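Local atomic coordinates of beta-agarase D (Zobellia galactanivorans, PDB entry 4ASM), a protein that cleaves the beta-1,4 linkages of agarose at random as a secreted, retaining endo-hydrolase of family GH16, represented here by its catalytic domain. Residues Q251-L254 with T258-Y261. Residues are numbered along the deposited sequence; the frame is centred on the assembly and turned at random.
Sequences QTRL and TWQY
The indole of Trp259 stands between Gln251 and Arg253, with one side chain on each of its faces. Arg253 CG sits almost exactly over the six-membered ring, 3.5 Å from its centroid, a CH-pi contact. The arginine then runs on extended to NE, and its guanidinium, 40° from the indole plane, turns one face to Trp259 NE1; its polar end is held by Met241 O at NE and Gly257 O at NH1. Over the opposite indole face the Gln251 amide stands steeply, at 70°, its OE1 3.4 Å from Trp259 CE3. With CG between backbone N and carbonyl carbon (chi1 79°) and the chain extended beyond, this amide reaches both rings, NE2 meeting the Tyr261 edge 3.4 Å from CE1. A water joins Gln251 OE1 to Tyr261 OH. Thr252 and Gln260, side chains on the other sheet face, pair through Thr252 N to Gln260 O and Gln260 N to Thr252 O, each 2.9 Å. Leu254 N donates to Thr258 O, and its methyls pack on Gln260 CB and Thr258 CG2. This beta hairpin of the GH16 jelly-roll domain, away from the annotated sites, lies between antiparallel neighbours, strand 240-246 beside 249-253 and strand 282-288 beside 259-264.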
loop_
_atom_site.group_PDB
_atom_site.type_symbol
_atom_site.label_atom_id
_atom_site.label_comp_id
_atom_site.label_asym_id
_atom_site.label_seq_id
_atom_site.Cartn_x
_atom_site.Cartn_y
_atom_site.Cartn_z
ATOM N N GLN A 251 -1.894 12.257 13.119
ATOM C CA GLN A 251 -2.115 13.603 12.586
ATOM C C GLN A 251 -2.223 13.475 11.084
ATOM O O GLN A 251 -1.490 12.688 10.472
ATOM C CB GLN A 251 -1.033 14.602 13.012
ATOM C CG GLN A 251 0.275 14.556 12.273
ATOM C CD GLN A 251 1.173 15.707 12.711
ATOM O OE1 GLN A 251 1.559 16.579 11.920
ATOM N NE2 GLN A 251 1.502 15.711 13.978
ATOM N N THR A 252 -3.184 14.171 10.494
ATOM C CA THR A 252 -3.334 14.105 9.036
ATOM C C THR A 252 -3.752 15.433 8.442
ATOM O O THR A 252 -4.426 16.243 9.096
ATOM C CB THR A 252 -4.042 12.787 8.509
ATOM O OG1 THR A 252 -4.886 12.981 7.357
ATOM C CG2 THR A 252 -4.638 11.970 9.606
ATOM N N ARG A 253 -3.239 15.697 7.243
ATOM C CA ARG A 253 -3.623 16.913 6.528
ATOM C C ARG A 253 -4.996 16.726 5.953
ATOM O O ARG A 253 -5.236 15.810 5.169
ATOM C CB ARG A 253 -2.633 17.226 5.414
ATOM C CG ARG A 253 -1.391 17.875 5.913
ATOM C CD ARG A 253 -0.657 18.563 4.758
ATOM N NE ARG A 253 0.700 18.878 5.155
ATOM C CZ ARG A 253 1.094 20.039 5.645
ATOM N NH1 ARG A 253 0.223 21.026 5.812
ATOM N NH2 ARG A 253 2.374 20.214 5.952
ATOM N N LEU A 254 -5.894 17.625 6.361
ATOM C CA LEU A 254 -7.248 17.685 5.860
ATOM C C LEU A 254 -7.272 18.148 4.407
ATOM O O LEU A 254 -6.249 18.495 3.817
ATOM C CB LEU A 254 -8.045 18.658 6.743
ATOM C CG LEU A 254 -8.112 18.218 8.219
ATOM C CD1 LEU A 254 -8.857 19.297 9.040
ATOM C CD2 LEU A 254 -8.740 16.821 8.371
ATOM N N THR A 258 -4.753 21.687 6.071
ATOM C CA THR A 258 -4.568 22.012 7.457
ATOM C C THR A 258 -4.447 20.708 8.296
ATOM O O THR A 258 -5.059 19.678 7.973
ATOM C CB THR A 258 -5.725 22.981 7.816
ATOM O OG1 THR A 258 -5.230 24.156 8.477
ATOM C CG2 THR A 258 -6.832 22.339 8.467
ATOM N N TRP A 259 -3.626 20.740 9.339
ATOM C CA TRP A 259 -3.409 19.537 10.176
ATOM C C TRP A 259 -4.531 19.293 11.158
ATOM O O TRP A 259 -4.956 20.218 11.862
ATOM C CB TRP A 259 -2.112 19.619 10.978
ATOM C CG TRP A 259 -0.845 19.430 10.176
ATOM C CD1 TRP A 259 0.079 20.389 9.873
ATOM C CD2 TRP A 259 -0.371 18.216 9.586
ATOM N NE1 TRP A 259 1.107 19.853 9.143
ATOM C CE2 TRP A 259 0.866 18.511 8.963
ATOM C CE3 TRP A 259 -0.854 16.901 9.543
ATOM C CZ2 TRP A 259 1.612 17.538 8.281
ATOM C CZ3 TRP A 259 -0.105 15.933 8.870
ATOM C CH2 TRP A 259 1.104 16.264 8.244
ATOM N N GLN A 260 -4.985 18.042 11.236
ATOM C CA GLN A 260 -5.895 17.615 12.302
ATOM C C GLN A 260 -5.255 16.503 13.127
ATOM O O GLN A 260 -4.733 15.524 12.566
ATOM C CB GLN A 260 -7.241 17.175 11.763
ATOM C CG GLN A 260 -8.218 16.894 12.885
ATOM C CD GLN A 260 -9.591 16.572 12.408
ATOM O OE1 GLN A 260 -10.548 17.301 12.718
ATOM N NE2 GLN A 260 -9.726 15.492 11.684
ATOM N N TYR A 261 -5.316 16.638 14.455
ATOM C CA TYR A 261 -4.688 15.688 15.383
ATOM C C TYR A 261 -5.791 14.883 16.000
ATOM O O TYR A 261 -6.755 15.453 16.548
ATOM C CB TYR A 261 -3.917 16.440 16.483
ATOM C CG TYR A 261 -2.970 17.455 15.915
ATOM C CD1 TYR A 261 -1.676 17.095 15.514
ATOM C CD2 TYR A 261 -3.382 18.779 15.727
ATOM C CE1 TYR A 261 -0.814 18.020 14.936
ATOM C CE2 TYR A 261 -2.524 19.723 15.171
ATOM C CZ TYR A 261 -1.253 19.330 14.763
ATOM O OH TYR A 261 -0.408 20.262 14.215
HETATM O O HOH W 1 2.112 19.367 13.349
#